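Local coordinates for protein dioxygenase (Pseudomonas brassicacearum, PDB 5V2D) that probably cleaves the central carbon-carbon double bond of lignin-derived stilbenes with dioxygen, at a non-haem iron centre, at residues 33-38 with 457-462; 101-106 with 111-116; 152-155 with 159-162; 397-400 with 406-409; 413-418 with 422-427. All blocks are in the same frame, centred on the assembly; numbering follows the deposited sequence.

Contact 1 of 5, residues 33-38 with 457-462; sequences GALYKP and LLNLIA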
# COMPACT_ATOMS: atom_id res chain seq x y z
N GLY A 33 -7.59 3.60 -19.60
CA GLY A 33 -6.27 3.14 -19.91
C GLY A 33 -6.00 1.77 -19.32
O GLY A 33 -6.85 1.20 -18.60
N ALA A 34 -4.84 1.23 -19.60
CA ALA A 34 -4.50 -0.12 -19.16
C ALA A 34 -4.43 -0.22 -17.65
O ALA A 34 -4.83 -1.22 -17.08
CB ALA A 34 -3.16 -0.52 -19.74
N LEU A 35 -3.96 0.80 -16.99
CA LEU A 35 -3.82 0.73 -15.54
C LEU A 35 -5.22 0.82 -14.81
O LEU A 35 -5.40 0.11 -13.82
CB LEU A 35 -2.94 1.84 -15.04
CG LEU A 35 -1.49 1.41 -14.78
CD1 LEU A 35 -0.89 0.55 -15.80
CD2 LEU A 35 -0.60 2.51 -14.31
N TYR A 36 -6.10 1.70 -15.25
CA TYR A 36 -7.28 2.05 -14.45
C TYR A 36 -8.63 1.69 -15.01
O TYR A 36 -9.64 1.82 -14.32
CB TYR A 36 -7.22 3.54 -13.99
CG TYR A 36 -5.97 3.80 -13.18
CD1 TYR A 36 -5.81 3.24 -11.89
CD2 TYR A 36 -4.91 4.56 -13.69
CE1 TYR A 36 -4.68 3.40 -11.17
CE2 TYR A 36 -3.75 4.75 -12.93
CZ TYR A 36 -3.62 4.13 -11.70
OH TYR A 36 -2.50 4.28 -10.95
N LYS A 37 -8.69 1.14 -16.21
CA LYS A 37 -9.92 0.66 -16.67
C LYS A 37 -10.39 -0.45 -15.72
O LYS A 37 -9.60 -1.28 -15.27
CB LYS A 37 -9.79 0.14 -18.08
CG LYS A 37 -11.02 -0.35 -18.74
CD LYS A 37 -10.68 -0.92 -20.16
CE LYS A 37 -10.02 0.09 -21.12
NZ LYS A 37 -9.48 -0.66 -22.30
N PRO A 38 -11.68 -0.48 -15.43
CA PRO A 38 -12.19 -1.54 -14.49
C PRO A 38 -11.98 -2.91 -15.07
O PRO A 38 -11.99 -3.06 -16.29
CB PRO A 38 -13.70 -1.24 -14.48
CG PRO A 38 -13.76 0.30 -14.77
CD PRO A 38 -12.77 0.40 -15.91
N LEU A 457 4.22 -7.56 -10.96
CA LEU A 457 3.43 -7.46 -12.16
C LEU A 457 4.00 -6.39 -13.06
O LEU A 457 4.35 -5.28 -12.63
CB LEU A 457 1.96 -7.06 -11.85
CG LEU A 457 1.10 -8.24 -11.32
CD1 LEU A 457 -0.22 -7.66 -10.85
CD2 LEU A 457 0.84 -9.32 -12.35
N LEU A 458 4.07 -6.77 -14.33
CA LEU A 458 4.47 -5.91 -15.42
C LEU A 458 3.23 -5.68 -16.29
O LEU A 458 2.60 -6.61 -16.79
CB LEU A 458 5.61 -6.56 -16.23
CG LEU A 458 6.00 -5.86 -17.57
CD1 LEU A 458 6.61 -4.54 -17.24
CD2 LEU A 458 6.96 -6.73 -18.39
N ASN A 459 2.88 -4.41 -16.42
CA ASN A 459 1.77 -3.96 -17.21
C ASN A 459 2.35 -3.56 -18.58
O ASN A 459 3.13 -2.61 -18.65
CB ASN A 459 1.07 -2.73 -16.59
CG ASN A 459 0.84 -2.84 -15.11
OD1 ASN A 459 0.22 -3.79 -14.67
ND2 ASN A 459 1.48 -1.88 -14.30
N LEU A 460 1.91 -4.24 -19.63
CA LEU A 460 2.32 -3.93 -20.98
C LEU A 460 1.19 -3.10 -21.52
O LEU A 460 0.17 -3.62 -22.00
CB LEU A 460 2.52 -5.20 -21.78
CG LEU A 460 3.82 -6.02 -21.77
CD1 LEU A 460 5.04 -5.27 -21.36
CD2 LEU A 460 3.70 -7.22 -20.88
N ILE A 461 1.32 -1.81 -21.35
CA ILE A 461 0.16 -0.95 -21.40
C ILE A 461 -0.30 -0.57 -22.78
O ILE A 461 -1.47 -0.20 -22.92
CB ILE A 461 0.30 0.29 -20.54
CG1 ILE A 461 1.47 1.14 -20.89
CG2 ILE A 461 0.41 -0.08 -19.09
CD1 ILE A 461 1.52 2.40 -20.03
N ALA A 462 0.55 -0.71 -23.79
CA ALA A 462 0.11 -0.53 -25.17
C ALA A 462 -0.68 -1.73 -25.61
O ALA A 462 -1.61 -1.56 -26.35
CB ALA A 462 1.31 -0.33 -26.09
O HOH W 1 -3.00 2.34 -21.52

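Contact 2 of 5, residues 101-106 with 111-116; sequences RRYVQT and AQRREG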
# COMPACT_ATOMS: atom_id res chain seq x y z
N ARG A 101 -8.35 -15.11 -8.26
CA ARG A 101 -8.60 -13.69 -8.08
C ARG A 101 -10.06 -13.60 -7.62
O ARG A 101 -10.94 -14.12 -8.33
CB ARG A 101 -8.37 -12.94 -9.35
CG ARG A 101 -8.46 -11.42 -9.21
CD ARG A 101 -7.87 -10.74 -10.45
NE ARG A 101 -7.74 -9.29 -10.29
CZ ARG A 101 -8.49 -8.35 -10.81
NH1 ARG A 101 -9.59 -8.62 -11.50
NH2 ARG A 101 -8.14 -7.07 -10.56
N ARG A 102 -10.29 -12.98 -6.48
CA ARG A 102 -11.64 -12.91 -5.87
C ARG A 102 -11.82 -11.58 -5.12
O ARG A 102 -10.88 -11.07 -4.50
CB ARG A 102 -11.90 -14.05 -4.83
CG ARG A 102 -11.86 -15.49 -5.30
CD ARG A 102 -13.03 -15.82 -6.25
NE ARG A 102 -13.38 -17.20 -6.64
CZ ARG A 102 -12.99 -17.86 -7.75
NH1 ARG A 102 -12.11 -17.37 -8.59
NH2 ARG A 102 -13.47 -19.07 -7.99
N TYR A 103 -13.05 -11.10 -5.12
CA TYR A 103 -13.44 -9.94 -4.35
C TYR A 103 -13.49 -10.30 -2.90
O TYR A 103 -13.93 -11.41 -2.53
CB TYR A 103 -14.83 -9.43 -4.74
CG TYR A 103 -14.88 -8.44 -5.88
CD1 TYR A 103 -15.60 -8.69 -7.00
CD2 TYR A 103 -14.16 -7.23 -5.81
CE1 TYR A 103 -15.69 -7.75 -8.01
CE2 TYR A 103 -14.27 -6.30 -6.82
CZ TYR A 103 -15.02 -6.61 -7.95
OH TYR A 103 -15.05 -5.68 -8.98
N VAL A 104 -13.04 -9.38 -2.06
CA VAL A 104 -13.37 -9.45 -0.63
C VAL A 104 -14.89 -9.20 -0.48
O VAL A 104 -15.40 -8.17 -0.91
CB VAL A 104 -12.64 -8.40 0.22
CG1 VAL A 104 -12.82 -8.68 1.68
CG2 VAL A 104 -11.12 -8.46 -0.03
N GLN A 105 -15.61 -10.13 0.12
CA GLN A 105 -17.07 -9.98 0.26
C GLN A 105 -17.37 -9.14 1.51
O GLN A 105 -17.98 -9.60 2.48
CB GLN A 105 -17.77 -11.31 0.26
CG GLN A 105 -17.49 -12.04 -1.02
CD GLN A 105 -18.63 -12.86 -1.52
OE1 GLN A 105 -19.60 -13.13 -0.81
NE2 GLN A 105 -18.54 -13.26 -2.78
N THR A 106 -17.02 -7.88 1.42
CA THR A 106 -17.32 -6.89 2.42
C THR A 106 -18.83 -6.66 2.51
O THR A 106 -19.56 -6.87 1.55
CB THR A 106 -16.66 -5.52 2.14
OG1 THR A 106 -17.12 -5.01 0.93
CG2 THR A 106 -15.10 -5.65 2.14
N ALA A 111 -23.91 -5.23 -0.15
CA ALA A 111 -25.05 -4.34 -0.24
C ALA A 111 -25.21 -3.80 -1.69
O ALA A 111 -26.30 -3.70 -2.23
CB ALA A 111 -24.97 -3.21 0.79
N GLN A 112 -24.09 -3.43 -2.31
CA GLN A 112 -24.16 -2.96 -3.70
C GLN A 112 -24.65 -4.04 -4.61
O GLN A 112 -25.49 -3.76 -5.49
CB GLN A 112 -22.79 -2.41 -4.18
CG GLN A 112 -22.32 -1.19 -3.43
CD GLN A 112 -21.15 -0.46 -4.09
OE1 GLN A 112 -20.74 -0.89 -5.19
NE2 GLN A 112 -20.75 0.74 -3.55
N ARG A 113 -24.19 -5.27 -4.41
CA ARG A 113 -24.67 -6.37 -5.23
C ARG A 113 -26.19 -6.63 -5.00
O ARG A 113 -26.91 -6.94 -5.91
CB ARG A 113 -23.92 -7.66 -4.96
CG ARG A 113 -22.50 -7.65 -5.58
CD ARG A 113 -21.85 -8.96 -5.38
NE ARG A 113 -20.58 -9.04 -6.08
CZ ARG A 113 -19.90 -10.16 -6.25
NH1 ARG A 113 -20.21 -11.31 -5.60
NH2 ARG A 113 -18.78 -10.13 -7.01
N ARG A 114 -26.64 -6.44 -3.80
CA ARG A 114 -28.08 -6.59 -3.49
C ARG A 114 -28.91 -5.57 -4.24
O ARG A 114 -29.90 -5.92 -4.81
CB ARG A 114 -28.28 -6.41 -1.99
CG ARG A 114 -29.72 -6.63 -1.46
CD ARG A 114 -29.79 -6.17 0.00
NE ARG A 114 -29.84 -4.71 0.05
CZ ARG A 114 -29.09 -3.94 0.84
NH1 ARG A 114 -28.24 -4.46 1.76
NH2 ARG A 114 -29.25 -2.61 0.78
N GLU A 115 -28.48 -4.33 -4.30
CA GLU A 115 -29.19 -3.33 -5.04
C GLU A 115 -28.83 -3.24 -6.50
O GLU A 115 -29.52 -2.57 -7.21
CB GLU A 115 -29.00 -1.97 -4.42
CG GLU A 115 -29.38 -1.91 -2.93
CD GLU A 115 -30.86 -2.23 -2.67
OE1 GLU A 115 -31.67 -1.89 -3.57
OE2 GLU A 115 -31.20 -2.77 -1.60
N GLY A 116 -27.74 -3.84 -6.95
CA GLY A 116 -27.42 -3.77 -8.35
C GLY A 116 -26.77 -2.47 -8.76
O GLY A 116 -26.87 -2.12 -9.94

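Contact 3 of 5, residues 152-155 with 159-162; sequences LALK and LPWA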
# COMPACT_ATOMS: atom_id res chain seq x y z
N LEU A 152 -5.32 -11.58 5.83
CA LEU A 152 -6.03 -10.34 6.19
C LEU A 152 -5.98 -9.39 5.01
O LEU A 152 -4.89 -9.17 4.44
CB LEU A 152 -5.38 -9.67 7.34
CG LEU A 152 -5.47 -10.49 8.66
CD1 LEU A 152 -4.75 -9.68 9.73
CD2 LEU A 152 -6.90 -10.87 9.01
N ALA A 153 -7.11 -8.93 4.59
CA ALA A 153 -7.26 -7.86 3.61
C ALA A 153 -7.61 -6.61 4.39
O ALA A 153 -8.58 -6.56 5.17
CB ALA A 153 -8.37 -8.16 2.61
N LEU A 154 -6.77 -5.60 4.25
CA LEU A 154 -6.76 -4.47 5.15
C LEU A 154 -7.06 -3.14 4.43
O LEU A 154 -6.61 -2.89 3.30
CB LEU A 154 -5.43 -4.35 5.81
CG LEU A 154 -4.94 -5.61 6.53
CD1 LEU A 154 -3.59 -6.04 5.93
CD2 LEU A 154 -4.77 -5.30 8.01
N LYS A 155 -7.70 -2.26 5.18
CA LYS A 155 -7.82 -0.90 4.80
C LYS A 155 -8.02 -0.06 6.07
O LYS A 155 -8.74 -0.43 6.93
CB LYS A 155 -9.02 -0.87 3.94
CG LYS A 155 -9.70 0.36 3.70
CD LYS A 155 -9.11 1.20 2.82
CE LYS A 155 -10.22 1.99 2.10
NZ LYS A 155 -9.36 2.83 1.17
N LEU A 159 -11.53 -2.38 10.64
CA LEU A 159 -10.89 -3.64 10.92
C LEU A 159 -10.74 -4.41 9.61
O LEU A 159 -11.48 -4.17 8.64
CB LEU A 159 -11.78 -4.44 11.88
CG LEU A 159 -11.81 -3.94 13.35
CD1 LEU A 159 -12.90 -4.72 14.08
CD2 LEU A 159 -10.50 -4.20 14.00
N PRO A 160 -9.80 -5.33 9.55
CA PRO A 160 -9.55 -6.07 8.33
C PRO A 160 -10.54 -7.16 8.13
O PRO A 160 -11.32 -7.45 9.04
CB PRO A 160 -8.15 -6.68 8.58
CG PRO A 160 -7.93 -6.65 10.04
CD PRO A 160 -8.83 -5.64 10.64
N TRP A 161 -10.54 -7.74 6.92
CA TRP A 161 -11.41 -8.82 6.53
C TRP A 161 -10.54 -10.08 6.27
O TRP A 161 -9.49 -10.01 5.64
CB TRP A 161 -12.22 -8.44 5.27
CG TRP A 161 -13.34 -7.58 5.65
CD1 TRP A 161 -13.27 -6.33 6.15
CD2 TRP A 161 -14.70 -7.98 5.74
NE1 TRP A 161 -14.52 -5.91 6.51
CE2 TRP A 161 -15.42 -6.91 6.28
CE3 TRP A 161 -15.40 -9.13 5.39
CZ2 TRP A 161 -16.80 -6.95 6.46
CZ3 TRP A 161 -16.77 -9.17 5.57
CH2 TRP A 161 -17.45 -8.12 6.12
N ALA A 162 -10.95 -11.20 6.87
CA ALA A 162 -10.21 -12.43 6.69
C ALA A 162 -10.68 -13.21 5.50
O ALA A 162 -11.89 -13.22 5.19
CB ALA A 162 -10.27 -13.26 7.97

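Contact 4 of 5, residues 397-400 with 406-409; sequences RPYN and IPFQ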
# COMPACT_ATOMS: atom_id res chain seq x y z
N ARG A 397 13.44 8.07 -20.28
CA ARG A 397 13.36 6.82 -21.05
C ARG A 397 12.33 6.97 -22.14
O ARG A 397 11.36 7.69 -21.96
CB ARG A 397 12.91 5.66 -20.17
CG ARG A 397 13.87 5.38 -19.06
CD ARG A 397 15.05 4.58 -19.59
NE ARG A 397 15.89 4.37 -18.43
CZ ARG A 397 16.73 3.38 -18.27
NH1 ARG A 397 16.90 2.48 -19.23
NH2 ARG A 397 17.43 3.37 -17.15
N PRO A 398 12.49 6.22 -23.21
CA PRO A 398 11.48 6.22 -24.24
C PRO A 398 10.07 5.78 -23.70
O PRO A 398 9.98 4.92 -22.80
CB PRO A 398 11.99 5.19 -25.27
CG PRO A 398 13.30 4.64 -24.76
CD PRO A 398 13.63 5.28 -23.45
N TYR A 399 9.03 6.34 -24.29
CA TYR A 399 7.63 6.10 -23.91
C TYR A 399 6.80 5.99 -25.17
O TYR A 399 6.62 6.95 -25.90
CB TYR A 399 7.15 7.26 -23.05
CG TYR A 399 5.72 7.10 -22.53
CD1 TYR A 399 4.65 7.58 -23.25
CD2 TYR A 399 5.47 6.48 -21.32
CE1 TYR A 399 3.35 7.43 -22.81
CE2 TYR A 399 4.15 6.33 -20.82
CZ TYR A 399 3.09 6.77 -21.56
OH TYR A 399 1.78 6.65 -21.12
N ASN A 400 6.32 4.80 -25.45
CA ASN A 400 5.53 4.55 -26.65
C ASN A 400 4.25 5.39 -26.60
O ASN A 400 3.49 5.28 -25.65
CB ASN A 400 5.22 3.05 -26.71
CG ASN A 400 4.44 2.64 -27.93
OD1 ASN A 400 4.00 3.47 -28.74
ND2 ASN A 400 4.23 1.36 -28.06
N ILE A 406 0.29 9.57 -19.75
CA ILE A 406 1.08 8.94 -18.71
C ILE A 406 0.24 8.82 -17.48
O ILE A 406 -0.22 9.80 -16.96
CB ILE A 406 2.39 9.72 -18.41
CG1 ILE A 406 3.25 9.89 -19.68
CG2 ILE A 406 3.15 9.04 -17.24
CD1 ILE A 406 4.20 11.10 -19.62
N PRO A 407 0.05 7.59 -16.98
CA PRO A 407 -0.94 7.48 -15.90
C PRO A 407 -0.37 7.83 -14.58
O PRO A 407 0.83 7.85 -14.42
CB PRO A 407 -1.40 6.01 -16.00
CG PRO A 407 -0.30 5.31 -16.70
CD PRO A 407 0.41 6.29 -17.57
N PHE A 408 -1.24 8.05 -13.63
CA PHE A 408 -0.92 8.09 -12.21
C PHE A 408 -0.23 6.74 -11.78
O PHE A 408 -0.60 5.65 -12.20
CB PHE A 408 -2.25 8.30 -11.43
CG PHE A 408 -2.12 8.38 -9.93
CD1 PHE A 408 -2.85 7.50 -9.09
CD2 PHE A 408 -1.36 9.38 -9.33
CE1 PHE A 408 -2.78 7.59 -7.68
CE2 PHE A 408 -1.28 9.47 -7.93
CZ PHE A 408 -2.00 8.59 -7.10
N GLN A 409 0.73 6.84 -10.89
CA GLN A 409 1.55 5.72 -10.37
C GLN A 409 2.23 4.91 -11.56
O GLN A 409 2.28 3.68 -11.55
CB GLN A 409 0.71 4.83 -9.45
CG GLN A 409 0.35 5.41 -8.04
CD GLN A 409 -0.70 4.52 -7.30
OE1 GLN A 409 -1.65 4.03 -7.96
NE2 GLN A 409 -0.49 4.20 -5.96

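Contact 5 of 5, residues 413-418 with 422-427; sequences LLVHLN and GLSDAW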
# COMPACT_ATOMS: atom_id res chain seq x y z
N LEU A 413 10.83 1.66 -14.07
CA LEU A 413 12.03 0.95 -13.62
C LEU A 413 11.78 0.15 -12.36
O LEU A 413 11.13 0.64 -11.42
CB LEU A 413 13.11 1.95 -13.29
CG LEU A 413 13.68 2.83 -14.42
CD1 LEU A 413 14.62 3.93 -13.82
CD2 LEU A 413 14.35 1.97 -15.48
N LEU A 414 12.31 -1.07 -12.32
CA LEU A 414 12.29 -1.90 -11.14
C LEU A 414 13.73 -1.92 -10.66
O LEU A 414 14.62 -2.39 -11.39
CB LEU A 414 11.87 -3.26 -11.57
CG LEU A 414 11.36 -4.29 -10.62
CD1 LEU A 414 11.49 -5.73 -11.05
CD2 LEU A 414 11.26 -3.99 -9.11
N VAL A 415 13.96 -1.48 -9.42
CA VAL A 415 15.31 -1.11 -8.95
C VAL A 415 15.75 -1.88 -7.70
O VAL A 415 15.00 -2.07 -6.77
CB VAL A 415 15.34 0.40 -8.65
CG1 VAL A 415 16.70 0.89 -8.20
CG2 VAL A 415 14.84 1.22 -9.81
N HIS A 416 17.00 -2.29 -7.67
CA HIS A 416 17.68 -2.79 -6.43
C HIS A 416 18.67 -1.68 -6.03
O HIS A 416 19.59 -1.40 -6.77
CB HIS A 416 18.44 -4.10 -6.70
CG HIS A 416 19.22 -4.63 -5.54
ND1 HIS A 416 19.90 -5.83 -5.61
CD2 HIS A 416 19.37 -4.21 -4.27
CE1 HIS A 416 20.50 -6.08 -4.46
NE2 HIS A 416 20.24 -5.07 -3.64
N LEU A 417 18.48 -1.11 -4.87
CA LEU A 417 19.40 -0.13 -4.25
C LEU A 417 20.27 -0.79 -3.19
O LEU A 417 19.78 -1.46 -2.25
CB LEU A 417 18.62 0.98 -3.58
CG LEU A 417 19.38 2.05 -2.81
CD1 LEU A 417 20.35 2.84 -3.69
CD2 LEU A 417 18.36 2.96 -2.15
N ASN A 418 21.60 -0.63 -3.35
CA ASN A 418 22.60 -1.04 -2.35
C ASN A 418 22.90 0.17 -1.47
O ASN A 418 23.54 1.15 -1.95
CB ASN A 418 23.88 -1.50 -3.06
CG ASN A 418 24.92 -2.05 -2.12
OD1 ASN A 418 25.03 -1.63 -0.95
ND2 ASN A 418 25.76 -2.85 -2.63
N GLY A 422 25.53 2.97 -2.22
CA GLY A 422 24.64 3.97 -2.85
C GLY A 422 24.34 3.75 -4.33
O GLY A 422 23.71 4.56 -4.93
N LEU A 423 24.76 2.64 -4.90
CA LEU A 423 24.51 2.35 -6.31
C LEU A 423 23.16 1.57 -6.53
O LEU A 423 22.78 0.76 -5.68
CB LEU A 423 25.61 1.47 -6.90
CG LEU A 423 27.03 2.12 -6.85
CD1 LEU A 423 28.00 1.06 -7.42
CD2 LEU A 423 27.18 3.52 -7.52
N SER A 424 22.54 1.82 -7.66
CA SER A 424 21.31 1.19 -8.13
C SER A 424 21.47 0.27 -9.34
O SER A 424 22.25 0.56 -10.19
CB SER A 424 20.26 2.28 -8.40
OG SER A 424 20.00 3.01 -7.18
N ASP A 425 20.81 -0.86 -9.38
CA ASP A 425 20.84 -1.86 -10.47
C ASP A 425 19.34 -1.93 -10.90
O ASP A 425 18.50 -2.34 -10.09
CB ASP A 425 21.27 -3.20 -9.82
CG ASP A 425 21.29 -4.45 -10.84
OD1 ASP A 425 21.27 -4.20 -12.10
OD2 ASP A 425 21.40 -5.76 -10.42
N ALA A 426 19.01 -1.49 -12.11
CA ALA A 426 17.61 -1.35 -12.52
C ALA A 426 17.27 -2.11 -13.78
O ALA A 426 18.12 -2.24 -14.68
CB ALA A 426 17.26 0.12 -12.73
N TRP A 427 16.03 -2.61 -13.88
CA TRP A 427 15.55 -3.16 -15.14
C TRP A 427 14.53 -2.20 -15.76
O TRP A 427 13.53 -1.81 -15.11
CB TRP A 427 14.96 -4.58 -14.97
CG TRP A 427 14.55 -5.13 -16.29
CD1 TRP A 427 15.35 -5.25 -17.38
CD2 TRP A 427 13.26 -5.61 -16.70
NE1 TRP A 427 14.65 -5.78 -18.42
CE2 TRP A 427 13.37 -6.00 -18.04
CE3 TRP A 427 12.04 -5.79 -16.05
CZ2 TRP A 427 12.31 -6.53 -18.76
CZ3 TRP A 427 11.00 -6.32 -16.76
CH2 TRP A 427 11.11 -6.67 -18.08

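Contact 1 of 5, residues 33-38 with 457-462
Ala34 meets Ile461 where a single helical turn lies against the end of a strand and the residue just past it. Its small methyl lets the two backbones come close: Ala34 CB stands 3.6 Å from Ile461 CB, and beside this contact one water bridges the main chains, accepting from Ala34 N at 2.9 Å and donating to Ile461 O at 3.3 Å. Leu35, next along the turn, points along the interface at its root, but its CD1 methyl reaches the second segment. There it touches Ile461 CG2 at 3.6 Å and lies 3.7 Å from Asn459 ND2, with the Leu35 and Asn459 side chains crossing at about a right angle. In Ile461, CG1 takes the crowded position between backbone N and carbonyl carbon (chi1 58°), which turns CG2 toward the leucine. Asn459 has CB, CG and ND2 near the leucine methyl, while its OD1 is bonded to Gln436 NE2 of the adjacent strand. Lys37 closes the turn through its N to Gly33 O, 3.0 Å, and its amine forms a salt bridge with Glu464. The arrangement fits the seven-bladed beta-propeller of carotenoid-cleaving oxygenases, an N-terminal turn here packing on a blade strand.

Contact 2 of 5, residues 101-106 with 111-116
Arg113 carries this contact, reaching from the helix toward Tyr103, the last residue of the preceding strand, and Gln105 just beyond it. Its chain is fully extended from CG to NE, so the guanidinium arrives at full length beside the tyrosine. Arg113 NH2 lies 3.5 Å from Tyr103 CD1, and the guanidinium and ring planes stand at 90° to one another. The nitrogen comes in obliquely, and the pair is best read as close van der Waals packing. Tyr103 suits the place because its ring offers carbon atoms beside the guanidinium, while its hydroxyl bonds to Asp68 O.

Gln105 approaches the other terminal nitrogen: its NE2 is 3.8 Å from Arg113 NH1, with the amide and guanidinium planes 74° apart. Its chain, bent at chi2, crosses the arginine at about a right angle, and its backbone is the centre of an inverse gamma turn just past the strand. Thr106 then N-caps the helix, its OG1 accepting from Leu109 N, and Gly116 ends it in a Schellman motif.

The polar grip on Arg113 comes from elsewhere: NE bonds to Gln70, and NH2 forms a salt bridge with Glu42, whose other carboxylate oxygen accepts from Tyr103 N. The strand and helix are therefore joined through a shared acid, which probably offsets the arginine's charge, while their direct meeting is plain packing with no polar bond between them.

Contact 3 of 5, residues 152-155 with 159-162
Ala153 and Trp161 are joined by two backbone hydrogen bonds, from Ala153 N to Trp161 O at 2.8 Å and from Trp161 N to Ala153 O at 2.9 Å. Both are nearly straight, 177° and 171° at the hydrogen. They make the hydrogen-bonded pair of a beta hairpin whose strands, 150-154 and 161-163, are the two middle strands of a four-stranded propeller blade. The neighbouring Leu152 and Ala162 form a non-hydrogen-bonded pair, and Leu152 CA makes a CA-H...O contact of 3.5 Å with Trp161 O.

Side chains divide between the two faces of the blade. Ala153 and Trp161 share one; the alanine keeps it low, and the indole leads away from the hairpin partner to pack on Thr170 and Glu173, both in the next strand. Leu152 and Ala162 point to the other face, a large residue beside a small one, where Leu152 CD2 meets the alanine CB at 4.3 Å. The whole contact is buried, and the Leu154 side chain lies about 10 Å from the bound iron.

Pro160 has the most surface buried here. Having no N-H to give, it suits a position where its nitrogen is asked for no bond to the opposite strand. Pro160 CB meets both leucines, and is 4.3 Å from Leu152 CB. Leu154, with CG beside its backbone N (chi1 -54°), also brings its CD2 to this same atom, 3.7 Å from Pro160 CB.

Contact 4 of 5, residues 397-400 with 406-409
Tyr399 lays one face of its ring against Ile406, whose CG1 methylene sits 3.6 Å above the ring plane. This is a CH-pi contact: CG1 is 3.9 Å from the ring centroid and 23° off the ring normal, displaced toward the hydroxyl end, so that the nearest ring atom is Tyr399 CZ at 3.6 Å from Ile406 CG1. The terminal methyl CD1 is not what touches; the methylene does. A chi1 of -57° sets CG1 of Ile406 beside its backbone N, on the side facing the ring, while the tyrosine's own CG lies opposite its backbone N (chi1 -178°), which carries the ring well away from its own backbone and across to the isoleucine.

Both segments belong to one long loop that connects strands 387-392 and 413-418 of a propeller blade, and neither has regular secondary structure; the contact is made largely by side chains. A tyrosine suits such a place, offering a flat apolar face for a branched aliphatic residue and a hydroxyl for the main chain: Tyr399 OH is hydrogen-bonded to Gly404 O, in the few residues between the two segments. The ring also meets Phe410 edge-to-face.

Beyond the ring, the hydroxyl oxygen approaches the backbone of the second segment. Tyr399 OH is 3.4 Å from Ile406 CA, and Pro407 CD approaches the same oxygen at 3.8 Å. Pro407, a rigid residue, also packs on Leu35 and Tyr36 of helix 33-36.

Contact 5 of 5, residues 413-418 with 422-427
Leu414 and Trp427 open an antiparallel ladder that is regular along most of its length and loose only at the turn. In this hydrogen-bonded pair Trp427 N gives to Leu414 O at 2.9 Å and Leu414 N to Trp427 O at 3.1 Å. The next such pair, His416 with Asp425, repeats the pattern, with His416 N 2.8 Å from Asp425 O. Between them Val415 and Ala426 form a non-hydrogen-bonded pair, and the alanine's small methyl sits 3.9 Å from Val415 CG2. On this same face the other valine branch, CG1, packs on Ser424 CB at 3.8 Å, and Leu417 CD1 reaches Ser424 OG at 3.5 Å, an oxygen hydrogen-bonded to Tyr369 OH. CG of Leu417 lies opposite its backbone N (chi1 176°), which helps bring that methyl over the serine.

Asn418 N still bonds soundly to Leu423 O, but the last bond, Gly422 N to Asn418 O, is bent to 125° at the hydrogen and weak despite its 2.7 Å. Gly422 and Leu423 are exposed; the glycine suits a positive phi, 73°, and Asn418 OD1 accepts from Lys420 N and Thr421 N within the turn. On the opposite face from Val415 the side chains of His416 and Asp425 lie beside each other, but imidazole and carboxylate do not meet, the histidine bonded to His387 and the acid to Met476 N.

The hairpin forms the outer half of a four-stranded blade: strand 413-418 pairs on its other edge with 387-392, while 424-427 is outermost. Leu414 and Trp427 both rest on Leu471 of the adjoining blade's strand 465-472.

How the contacts relate
From the N terminus, 33-38 comes first and waits until 457-462 for its partner, so contact 1 spans nearly the whole chain and encloses the other four. Those follow in series without crossing: contact 2 closes a strand-to-helix connection, contact 3 a hairpin, contact 4 a surface loop and contact 5 another hairpin. Contacts 2 and 3 touch where Val104 and Gln105 pack on Trp161. Contact 4 meets contact 1 through the Tyr36 hydroxyl, probably hydrogen-bonded to Phe408 O and Gln409, and contact 5 through Arg397 beside Leu413. Contacts 3 and 5 lie on opposite sides of the chain's centre, in different propeller blades, with centres 32 Å apart.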